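Local coordinates for putative iron-regulated protein A (PDB 4ECG) that binds calcium ions in the crystal and is a putative iron-regulated, imelysin-like protein, possibly a metallopeptidase, at residues A[111-116]-A[148-153]; A[80-85]-A[154-159]; A[125-130]-A[174-179]. All blocks are in the same frame, centred on the assembly; numbering follows the deposited sequence.

Contact 1: A[111-116]-A[148-153]. With CA (calcium ion), chain K.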
loop_
_atom_site.group_PDB
_atom_site.type_symbol
_atom_site.label_atom_id
_atom_site.label_comp_id
_atom_site.label_asym_id
_atom_site.label_seq_id
_atom_site.Cartn_x
_atom_site.Cartn_y
_atom_site.Cartn_z
ATOM N N TRP A 111 6.607 -4.314 -8.656
ATOM C CA TRP A 111 6.921 -3.315 -9.663
ATOM C C TRP A 111 8.423 -3.047 -9.658
ATOM O O TRP A 111 9.064 -3.013 -8.582
ATOM C CB TRP A 111 6.157 -2.029 -9.339
ATOM C CG TRP A 111 6.307 -0.978 -10.393
ATOM C CD1 TRP A 111 7.118 0.146 -10.363
ATOM C CD2 TRP A 111 5.669 -0.949 -11.708
ATOM N NE1 TRP A 111 7.043 0.838 -11.550
ATOM C CE2 TRP A 111 6.197 0.228 -12.396
ATOM C CE3 TRP A 111 4.815 -1.796 -12.391
ATOM C CZ2 TRP A 111 5.818 0.548 -13.684
ATOM C CZ3 TRP A 111 4.428 -1.466 -13.684
ATOM C CH2 TRP A 111 4.909 -0.315 -14.313
ATOM N N PRO A 112 9.029 -2.894 -10.850
ATOM C CA PRO A 112 8.451 -3.099 -12.194
ATOM C C PRO A 112 8.306 -4.583 -12.563
ATOM O O PRO A 112 8.676 -5.467 -11.783
ATOM C CB PRO A 112 9.476 -2.428 -13.129
ATOM C CG PRO A 112 10.755 -2.576 -12.399
ATOM C CD PRO A 112 10.439 -2.484 -10.929
ATOM N N LEU A 113 7.790 -4.816 -13.762
ATOM C CA LEU A 113 7.485 -6.125 -14.239
ATOM C C LEU A 113 8.584 -6.608 -15.175
ATOM O O LEU A 113 9.273 -5.826 -15.799
ATOM C CB LEU A 113 6.124 -6.125 -14.980
ATOM C CG LEU A 113 4.896 -5.696 -14.186
ATOM C CD1 LEU A 113 3.711 -5.501 -15.165
ATOM C CD2 LEU A 113 4.564 -6.672 -13.046
ATOM N N ASP A 114 8.702 -7.929 -15.289
ATOM C CA ASP A 114 9.501 -8.530 -16.302
ATOM C C ASP A 114 8.685 -8.664 -17.591
ATOM O O ASP A 114 8.095 -9.722 -17.901
ATOM C CB ASP A 114 10.013 -9.874 -15.810
ATOM C CG ASP A 114 10.787 -10.661 -16.896
ATOM O OD1 ASP A 114 11.100 -10.080 -17.949
ATOM O OD2 ASP A 114 11.075 -11.852 -16.674
ATOM N N LYS A 115 8.692 -7.580 -18.352
ATOM C CA LYS A 115 7.893 -7.460 -19.549
ATOM C C LYS A 115 8.312 -8.457 -20.614
ATOM O O LYS A 115 7.475 -9.014 -21.286
ATOM C CB LYS A 115 7.936 -6.013 -20.075
ATOM C CG LYS A 115 7.262 -5.029 -19.106
ATOM C CD LYS A 115 7.259 -3.574 -19.596
ATOM C CE LYS A 115 8.603 -2.883 -19.396
ATOM N NZ LYS A 115 8.897 -1.964 -20.559
ATOM N N ASN A 116 9.587 -8.742 -20.762
ATOM C CA ASN A 116 9.949 -9.798 -21.715
ATOM C C ASN A 116 9.400 -11.191 -21.360
ATOM O O ASN A 116 8.949 -11.916 -22.234
ATOM C CB ASN A 116 11.482 -9.877 -21.978
ATOM C CG ASN A 116 12.037 -8.633 -22.728
ATOM O OD1 ASN A 116 11.314 -7.753 -23.220
ATOM N ND2 ASN A 116 13.324 -8.572 -22.805
ATOM N N PHE A 148 -1.034 -7.170 -9.150
ATOM C CA PHE A 148 -1.873 -6.031 -9.581
ATOM C C PHE A 148 -1.425 -5.414 -10.915
ATOM O O PHE A 148 -2.233 -5.059 -11.756
ATOM C CB PHE A 148 -1.820 -4.898 -8.574
ATOM C CG PHE A 148 -2.835 -4.967 -7.484
ATOM C CD1 PHE A 148 -4.064 -4.408 -7.652
ATOM C CD2 PHE A 148 -2.499 -5.486 -6.251
ATOM C CE1 PHE A 148 -4.976 -4.399 -6.638
ATOM C CE2 PHE A 148 -3.398 -5.488 -5.222
ATOM C CZ PHE A 148 -4.650 -4.943 -5.429
ATOM N N HIS A 149 -0.134 -5.315 -11.100
ATOM C CA HIS A 149 0.361 -4.583 -12.265
ATOM C C HIS A 149 0.380 -5.387 -13.533
ATOM O O HIS A 149 0.338 -4.816 -14.617
ATOM C CB HIS A 149 1.709 -3.930 -11.957
ATOM C CG HIS A 149 1.633 -2.928 -10.816
ATOM N ND1 HIS A 149 0.853 -1.826 -10.869
ATOM C CD2 HIS A 149 2.203 -2.941 -9.564
ATOM C CE1 HIS A 149 0.947 -1.168 -9.720
ATOM N NE2 HIS A 149 1.782 -1.845 -8.916
ATOM N N THR A 150 0.402 -6.714 -13.432
ATOM C CA THR A 150 0.334 -7.525 -14.635
ATOM C C THR A 150 -1.136 -7.463 -15.135
ATOM O O THR A 150 -1.366 -7.275 -16.319
ATOM C CB THR A 150 0.831 -8.983 -14.423
ATOM O OG1 THR A 150 2.202 -8.966 -14.052
ATOM C CG2 THR A 150 0.678 -9.826 -15.691
ATOM N N ALA A 151 -2.101 -7.636 -14.238
ATOM C CA ALA A 151 -3.531 -7.461 -14.538
ATOM C C ALA A 151 -3.764 -6.038 -15.141
ATOM O O ALA A 151 -4.361 -5.904 -16.182
ATOM C CB ALA A 151 -4.371 -7.695 -13.263
ATOM N N GLU A 152 -3.170 -5.021 -14.528
ATOM C CA GLU A 152 -3.311 -3.619 -14.935
ATOM C C GLU A 152 -2.888 -3.448 -16.358
ATOM O O GLU A 152 -3.576 -2.779 -17.156
ATOM C CB GLU A 152 -2.415 -2.732 -14.041
ATOM C CG GLU A 152 -2.681 -1.232 -14.124
ATOM C CD GLU A 152 -1.577 -0.358 -13.542
ATOM O OE1 GLU A 152 -0.497 -0.877 -13.081
ATOM O OE2 GLU A 152 -1.799 0.864 -13.597
ATOM N N LYS A 153 -1.732 -4.044 -16.671
ATOM C CA LYS A 153 -1.095 -3.856 -17.959
ATOM C C LYS A 153 -1.976 -4.435 -19.050
ATOM O O LYS A 153 -1.988 -3.901 -20.135
ATOM C CB LYS A 153 0.307 -4.515 -18.056
ATOM C CG LYS A 153 1.102 -3.964 -19.249
ATOM C CD LYS A 153 2.508 -4.584 -19.415
ATOM C CE LYS A 153 3.314 -4.002 -20.594
ATOM N NZ LYS A 153 2.768 -4.347 -21.949
HETATM CA CA CA K . 10.309 -2.750 -6.627
HETATM O O HOH W 1 9.521 -4.996 -6.914
HETATM O O HOH W 2 11.605 -1.063 -7.837
HETATM O O HOH W 3 7.968 -2.476 -5.943
#
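His-149, whose imidazole packs against the indole of Trp-111, gives its ND1 hydrogen to Glu-152 OE1 in a short, nearly straight bond (2.8 Å, N-H...O 171°). The two residues are the His and Glu of a GxHxxE sequence, a hallmark of the imelysin-like family, and lie one turn apart on helix 147-155. OE1 is approached on its syn side but from well off the carboxylate plane, whereas the bond runs within the imidazole plane, which fixes the ring's rotation. At the other end of the ring NE2 bonds to Glu-277 OE2, and Ser-281 OG holds Glu-152 OE2, so one acid and one hydroxyl from elsewhere in the chain hold the pair.

Trp-111 closes on this ring from one side. With CG anti to the backbone N (chi1 -174°), the indole reaches across the gap, and its six-membered ring presents an edge to the imidazole face in a T-shaped pair, planes at 63°; Trp-111 CE3 stands 3.7 Å from His-149 CG. Pro-112, joined by a cis peptide, lays its CB over the centre of an indole face, 4.2 Å above it. The backbone of Trp-111 serves a metal instead: its O binds a calcium ion at 2.3 Å, with three waters completing the ligands present.

Leu-113 packs beside the stem of His-149. Its CD1 rests 3.5 Å from His-149 O, while Leu-113 CD2 meets Thr-150 OG1 at 3.4 Å, a hydroxyl already bonded to Arg-146 O.

Contact 2: A[80-85]-A[154-159]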
loop_
_atom_site.group_PDB
_atom_site.type_symbol
_atom_site.label_atom_id
_atom_site.label_comp_id
_atom_site.label_asym_id
_atom_site.label_seq_id
_atom_site.Cartn_x
_atom_site.Cartn_y
_atom_site.Cartn_z
ATOM N N ALA A 80 -13.449 -2.341 -10.906
ATOM C CA ALA A 80 -13.243 -3.258 -9.786
ATOM C C ALA A 80 -11.728 -3.346 -9.401
ATOM O O ALA A 80 -11.380 -3.431 -8.238
ATOM C CB ALA A 80 -13.865 -4.633 -10.087
ATOM N N TRP A 81 -10.837 -3.249 -10.370
ATOM C CA TRP A 81 -9.384 -3.271 -10.120
ATOM C C TRP A 81 -9.002 -2.090 -9.276
ATOM O O TRP A 81 -8.306 -2.234 -8.235
ATOM C CB TRP A 81 -8.620 -3.261 -11.460
ATOM C CG TRP A 81 -7.130 -3.291 -11.339
ATOM C CD1 TRP A 81 -6.305 -4.406 -11.319
ATOM C CD2 TRP A 81 -6.225 -2.152 -11.133
ATOM N NE1 TRP A 81 -5.000 -4.036 -11.141
ATOM C CE2 TRP A 81 -4.894 -2.704 -11.027
ATOM C CE3 TRP A 81 -6.390 -0.787 -11.041
ATOM C CZ2 TRP A 81 -3.789 -1.905 -10.834
ATOM C CZ3 TRP A 81 -5.264 0.020 -10.854
ATOM C CH2 TRP A 81 -3.998 -0.530 -10.745
ATOM N N ARG A 82 -9.449 -0.900 -9.690
ATOM C CA ARG A 82 -9.236 0.339 -8.895
ATOM C C ARG A 82 -9.815 0.291 -7.476
ATOM O O ARG A 82 -9.212 0.798 -6.529
ATOM C CB ARG A 82 -9.817 1.569 -9.587
ATOM C CG ARG A 82 -9.177 1.924 -10.922
ATOM C CD ARG A 82 -9.743 3.252 -11.410
ATOM N NE ARG A 82 -9.486 3.524 -12.840
ATOM C CZ ARG A 82 -8.345 4.002 -13.359
ATOM N NH1 ARG A 82 -7.286 4.220 -12.598
ATOM N NH2 ARG A 82 -8.252 4.271 -14.656
ATOM N N ALA A 83 -11.006 -0.266 -7.351
ATOM C CA ALA A 83 -11.719 -0.306 -6.076
ATOM C C ALA A 83 -11.039 -1.274 -5.074
ATOM O O ALA A 83 -10.952 -0.966 -3.915
ATOM C CB ALA A 83 -13.190 -0.657 -6.288
ATOM N N VAL A 84 -10.539 -2.429 -5.524
ATOM C CA VAL A 84 -9.798 -3.324 -4.618
ATOM C C VAL A 84 -8.459 -2.712 -4.247
ATOM O O VAL A 84 -7.912 -2.969 -3.171
ATOM C CB VAL A 84 -9.655 -4.807 -5.133
ATOM C CG1 VAL A 84 -8.689 -4.977 -6.288
ATOM C CG2 VAL A 84 -9.224 -5.675 -3.995
ATOM N N ARG A 85 -7.933 -1.880 -5.131
ATOM C CA ARG A 85 -6.677 -1.251 -4.859
ATOM C C ARG A 85 -6.722 -0.181 -3.755
ATOM O O ARG A 85 -5.700 0.111 -3.173
ATOM C CB ARG A 85 -6.101 -0.659 -6.145
ATOM C CG ARG A 85 -4.637 -0.294 -5.970
ATOM C CD ARG A 85 -3.880 -0.240 -7.258
ATOM N NE ARG A 85 -2.493 0.133 -7.007
ATOM C CZ ARG A 85 -1.504 -0.718 -6.762
ATOM N NH1 ARG A 85 -1.683 -2.016 -6.741
ATOM N NH2 ARG A 85 -0.308 -0.243 -6.546
HETATM N N MSE A 154 -2.720 -5.489 -18.727
HETATM C CA MSE A 154 -3.634 -6.156 -19.652
HETATM C C MSE A 154 -5.036 -5.532 -19.689
HETATM O O MSE A 154 -5.740 -5.734 -20.660
HETATM C CB MSE A 154 -3.761 -7.635 -19.289
HETATM C CG MSE A 154 -2.460 -8.415 -19.343
HETATM SE SE MSE A 154 -2.563 -10.230 -18.593
HETATM C CE MSE A 154 -0.793 -10.740 -19.117
ATOM N N LEU A 155 -5.451 -4.815 -18.644
ATOM C CA LEU A 155 -6.803 -4.246 -18.594
ATOM C C LEU A 155 -6.905 -2.794 -19.129
ATOM O O LEU A 155 -7.974 -2.341 -19.551
ATOM C CB LEU A 155 -7.307 -4.271 -17.151
ATOM C CG LEU A 155 -7.665 -5.621 -16.593
ATOM C CD1 LEU A 155 -7.947 -5.473 -15.092
ATOM C CD2 LEU A 155 -8.852 -6.244 -17.334
ATOM N N PHE A 156 -5.790 -2.097 -19.083
ATOM C CA PHE A 156 -5.720 -0.659 -19.219
ATOM C C PHE A 156 -4.704 -0.238 -20.296
ATOM O O PHE A 156 -3.684 -0.877 -20.483
ATOM C CB PHE A 156 -5.254 -0.003 -17.887
ATOM C CG PHE A 156 -6.253 -0.040 -16.782
ATOM C CD1 PHE A 156 -7.288 0.923 -16.710
ATOM C CD2 PHE A 156 -6.160 -0.966 -15.770
ATOM C CE1 PHE A 156 -8.197 0.908 -15.677
ATOM C CE2 PHE A 156 -7.075 -0.973 -14.719
ATOM C CZ PHE A 156 -8.096 -0.054 -14.690
ATOM N N LEU A 157 -4.973 0.869 -20.967
ATOM C CA LEU A 157 -3.976 1.491 -21.830
ATOM C C LEU A 157 -3.998 2.998 -21.603
ATOM O O LEU A 157 -5.023 3.690 -21.798
ATOM C CB LEU A 157 -4.250 1.166 -23.288
ATOM C CG LEU A 157 -3.234 1.633 -24.329
ATOM C CD1 LEU A 157 -1.875 0.985 -24.041
ATOM C CD2 LEU A 157 -3.763 1.269 -25.727
ATOM N N ASP A 158 -2.853 3.511 -21.198
ATOM C CA ASP A 158 -2.713 4.911 -20.829
ATOM C C ASP A 158 -3.950 5.594 -20.165
ATOM O O ASP A 158 -4.425 6.619 -20.607
ATOM C CB ASP A 158 -2.157 5.718 -22.010
ATOM C CG ASP A 158 -0.875 6.479 -21.633
ATOM O OD1 ASP A 158 -0.508 6.624 -20.416
ATOM O OD2 ASP A 158 -0.205 6.905 -22.580
ATOM N N GLY A 159 -4.423 5.010 -19.079
ATOM C CA GLY A 159 -5.464 5.583 -18.285
ATOM C C GLY A 159 -6.874 5.062 -18.506
ATOM O O GLY A 159 -7.761 5.350 -17.720
#
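One face of the Trp-81 indole carries the edge of the Phe-156 ring, and the indole's own edge is met in plane by CG of the next residue, Arg-82. The Arg-82 guanidinium in turn has Phe-156 over one face and Gly-159 O at its edge. The phenyl ring is thus wedged between an indole and a charged group. Against Trp-81 it forms an offset T-shaped pair, ring centroids 5.4 Å apart and planes at 66°; Phe-156 CE2 is the probing atom, 3.7 Å from Trp-81 CE3 and nearer the rim of the six-membered ring than its centre. On the Arg-82 side Phe-156 CE1, on the other side of CZ from CE2, lies 3.5 Å from Arg-82 NH2, and with the planes 61° apart the guanidinium is tilted against the ring rather than laid flat on it.

Arg-82 gets there through a chain extended from CG to NE, which carries the guanidinium past the indole to the hairpin. NH1 is held by Asn-283 OD1 and Ser-281 O, which steadies the group beside Phe-156, and Arg-82 NH2 comes 3.3 Å from Gly-159 O. Leu-155 adds CD1 beside Trp-81 CD1 at 4.3 Å. Replacing Phe-156 by alanine is likely to open a gap between Trp-81 and Arg-82, the indole losing its edge-on partner and the guanidinium the carbon edge at its face.

Phe-156 opens the strand 156-157 directly after helix 147-155; Asp-158 and Gly-159, with positive phi, form the turn to strand 160-161. The contact therefore pins this small antiparallel hairpin to helix 71-89, while Leu-155 also touches Leu-177 of helix 171-196, and Ala-80 touches Tyr-58 of helix 29-68.

Contact 3: A[125-130]-A[174-179]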
loop_
_atom_site.group_PDB
_atom_site.type_symbol
_atom_site.label_atom_id
_atom_site.label_comp_id
_atom_site.label_asym_id
_atom_site.label_seq_id
_atom_site.Cartn_x
_atom_site.Cartn_y
_atom_site.Cartn_z
ATOM N N GLY A 125 2.570 -20.095 -23.638
ATOM C CA GLY A 125 1.552 -20.636 -22.778
ATOM C C GLY A 125 2.099 -21.348 -21.588
ATOM O O GLY A 125 1.380 -22.115 -20.989
ATOM N N GLU A 126 3.351 -21.077 -21.223
ATOM C CA GLU A 126 3.985 -21.723 -20.054
ATOM C C GLU A 126 3.578 -21.034 -18.731
ATOM O O GLU A 126 4.369 -20.411 -18.018
ATOM C CB GLU A 126 5.518 -21.809 -20.223
ATOM C CG GLU A 126 6.126 -23.083 -19.608
ATOM C CD GLU A 126 7.654 -23.055 -19.422
ATOM O OE1 GLU A 126 8.299 -22.215 -20.079
ATOM O OE2 GLU A 126 8.200 -23.873 -18.611
ATOM N N PHE A 127 2.318 -21.168 -18.394
ATOM C CA PHE A 127 1.769 -20.474 -17.233
ATOM C C PHE A 127 2.346 -20.863 -15.883
ATOM O O PHE A 127 2.329 -20.041 -14.968
ATOM C CB PHE A 127 0.254 -20.589 -17.208
ATOM C CG PHE A 127 -0.386 -20.032 -18.421
ATOM C CD1 PHE A 127 -0.211 -18.698 -18.748
ATOM C CD2 PHE A 127 -1.179 -20.820 -19.219
ATOM C CE1 PHE A 127 -0.816 -18.175 -19.884
ATOM C CE2 PHE A 127 -1.775 -20.334 -20.361
ATOM C CZ PHE A 127 -1.599 -19.005 -20.698
ATOM N N SER A 128 2.915 -22.052 -15.775
ATOM C CA SER A 128 3.627 -22.463 -14.555
ATOM C C SER A 128 4.705 -21.484 -14.050
ATOM O O SER A 128 4.997 -21.450 -12.854
ATOM C CB SER A 128 4.236 -23.893 -14.687
ATOM O OG SER A 128 5.191 -23.991 -15.723
ATOM N N LYS A 129 5.273 -20.693 -14.947
ATOM C CA LYS A 129 6.280 -19.729 -14.570
ATOM C C LYS A 129 5.737 -18.596 -13.667
ATOM O O LYS A 129 6.517 -17.845 -13.101
ATOM C CB LYS A 129 6.942 -19.135 -15.830
ATOM C CG LYS A 129 7.804 -20.104 -16.650
ATOM C CD LYS A 129 8.484 -19.429 -17.871
ATOM C CE LYS A 129 9.921 -18.866 -17.633
ATOM N NZ LYS A 129 10.083 -17.521 -16.944
ATOM N N ILE A 130 4.417 -18.440 -13.556
ATOM C CA ILE A 130 3.847 -17.283 -12.882
ATOM C C ILE A 130 3.306 -17.584 -11.495
ATOM O O ILE A 130 3.005 -16.664 -10.748
ATOM C CB ILE A 130 2.776 -16.600 -13.746
ATOM C CG1 ILE A 130 1.395 -17.166 -13.512
ATOM C CG2 ILE A 130 3.163 -16.650 -15.231
ATOM C CD1 ILE A 130 0.325 -16.455 -14.317
ATOM N N LEU A 174 -5.571 -13.877 -22.180
ATOM C CA LEU A 174 -6.807 -13.931 -21.402
ATOM C C LEU A 174 -6.696 -14.959 -20.294
ATOM O O LEU A 174 -7.077 -14.706 -19.142
ATOM C CB LEU A 174 -8.017 -14.270 -22.287
ATOM C CG LEU A 174 -8.482 -13.064 -23.137
ATOM C CD1 LEU A 174 -9.340 -13.562 -24.284
ATOM C CD2 LEU A 174 -9.223 -11.995 -22.323
ATOM N N GLU A 175 -6.192 -16.132 -20.625
ATOM C CA GLU A 175 -5.991 -17.119 -19.592
ATOM C C GLU A 175 -4.954 -16.603 -18.537
ATOM O O GLU A 175 -5.077 -16.840 -17.319
ATOM C CB GLU A 175 -5.585 -18.450 -20.223
ATOM C CG GLU A 175 -5.490 -19.562 -19.202
ATOM C CD GLU A 175 -6.823 -19.915 -18.490
ATOM O OE1 GLU A 175 -7.931 -19.672 -19.102
ATOM O OE2 GLU A 175 -6.737 -20.456 -17.322
ATOM N N TYR A 176 -3.956 -15.849 -19.008
ATOM C CA TYR A 176 -2.935 -15.296 -18.134
ATOM C C TYR A 176 -3.629 -14.375 -17.123
ATOM O O TYR A 176 -3.505 -14.559 -15.934
ATOM C CB TYR A 176 -1.892 -14.594 -19.027
ATOM C CG TYR A 176 -0.545 -14.252 -18.397
ATOM C CD1 TYR A 176 -0.401 -13.966 -17.024
ATOM C CD2 TYR A 176 0.586 -14.167 -19.184
ATOM C CE1 TYR A 176 0.812 -13.580 -16.482
ATOM C CE2 TYR A 176 1.795 -13.813 -18.627
ATOM C CZ TYR A 176 1.909 -13.542 -17.283
ATOM O OH TYR A 176 3.157 -13.245 -16.781
ATOM N N LEU A 177 -4.438 -13.440 -17.625
ATOM C CA LEU A 177 -5.238 -12.510 -16.832
ATOM C C LEU A 177 -6.091 -13.235 -15.778
ATOM O O LEU A 177 -6.199 -12.767 -14.635
ATOM C CB LEU A 177 -6.129 -11.649 -17.733
ATOM C CG LEU A 177 -7.112 -10.648 -17.060
ATOM C CD1 LEU A 177 -6.342 -9.663 -16.145
ATOM C CD2 LEU A 177 -8.043 -9.909 -18.070
ATOM N N LYS A 178 -6.702 -14.342 -16.150
ATOM C CA LYS A 178 -7.499 -15.145 -15.218
ATOM C C LYS A 178 -6.600 -15.714 -14.119
ATOM O O LYS A 178 -6.941 -15.630 -12.937
ATOM C CB LYS A 178 -8.169 -16.298 -15.948
ATOM C CG LYS A 178 -9.214 -17.085 -15.159
ATOM C CD LYS A 178 -9.562 -18.432 -15.791
ATOM C CE LYS A 178 -10.855 -18.455 -16.610
ATOM N NZ LYS A 178 -10.986 -19.747 -17.408
ATOM N N LEU A 179 -5.435 -16.246 -14.494
ATOM C CA LEU A 179 -4.557 -16.883 -13.507
ATOM C C LEU A 179 -3.974 -15.878 -12.505
ATOM O O LEU A 179 -3.925 -16.144 -11.311
ATOM C CB LEU A 179 -3.451 -17.693 -14.190
ATOM C CG LEU A 179 -3.969 -18.948 -14.880
ATOM C CD1 LEU A 179 -2.911 -19.418 -15.855
ATOM C CD2 LEU A 179 -4.306 -20.013 -13.831
#
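Two torsions bring Ile-130 and Tyr-176 together: Tyr-176 holds CG anti to its own backbone N (chi1 -164°), sending the phenol out from its helix, and Ile-130 holds CG1 between N and the carbonyl carbon (chi1 89°), the crowded position, with chi2 extended so that CD1 reaches the ring. Ile-130 CD1 lies 3.6 Å from Tyr-176 CE1, and the other branch, Ile-130 CG2, follows the ring outward to 3.7 Å from Tyr-176 OH. Both branches of the isoleucine thus run along the tyrosine, whose OH is bonded to Leu-145 O, so the tip of the ring is fixed from beyond the two segments.

Phe-127 makes the second half of the contact. Leu-179 CD1 crosses it near the root of the ring, 3.6 Å from Phe-127 CB. Further out, Phe-127 CE1 meets Tyr-176 CB at 3.8 Å, and Phe-127 CE2 lies 4.0 Å from CG of Glu-175, so the acid contributes its aliphatic part while its carboxylate turns off to a long, weak salt bridge with Lys-178. One face of the Phe-127 ring is backed from within its own loop by Gly-125 C, over the ring centre. A backbone bond from Ile-130 N to Phe-127 O (3.0 Å) joins the two residues whose apolar side chains both meet helix 171-196, and Leu-179 touches each of them: its CB is 4.0 Å from Ile-130 CD1.

This is apolar packing away from the annotated calcium sites. The loop follows helix 115-124, whose Ile-121 touches Phe-127, Ile-130 and Tyr-176, and it lies against helix 171-196; Tyr-176 also reaches Thr-150 and Met-154 on helix 147-155.

Helix 147-155 connects all three contacts. Contacts 1 and 2, centres about 12 Å apart, both use it, and contact 1 is nested inside the loop that contact 2 closes; Trp-81 NE1 probably donates to Phe-148 O at 3.0 Å, and Trp-81 CZ2 packs 3.5 Å from Glu-152 CG. Contact 3 lies farther out, centres about 13 Å from contact 1 and 18 Å from contact 2, touching them partly through Tyr-176: its CG is 3.6 Å from Met-154 CE, its CE1 3.8 Å from Thr-150 CG2. Contact 1 carries a calcium on Trp-111 O, and its His-149 side chain lies about 5 Å from another calcium and about 3 Å from the side chain of Asp-109, a calcium ligand.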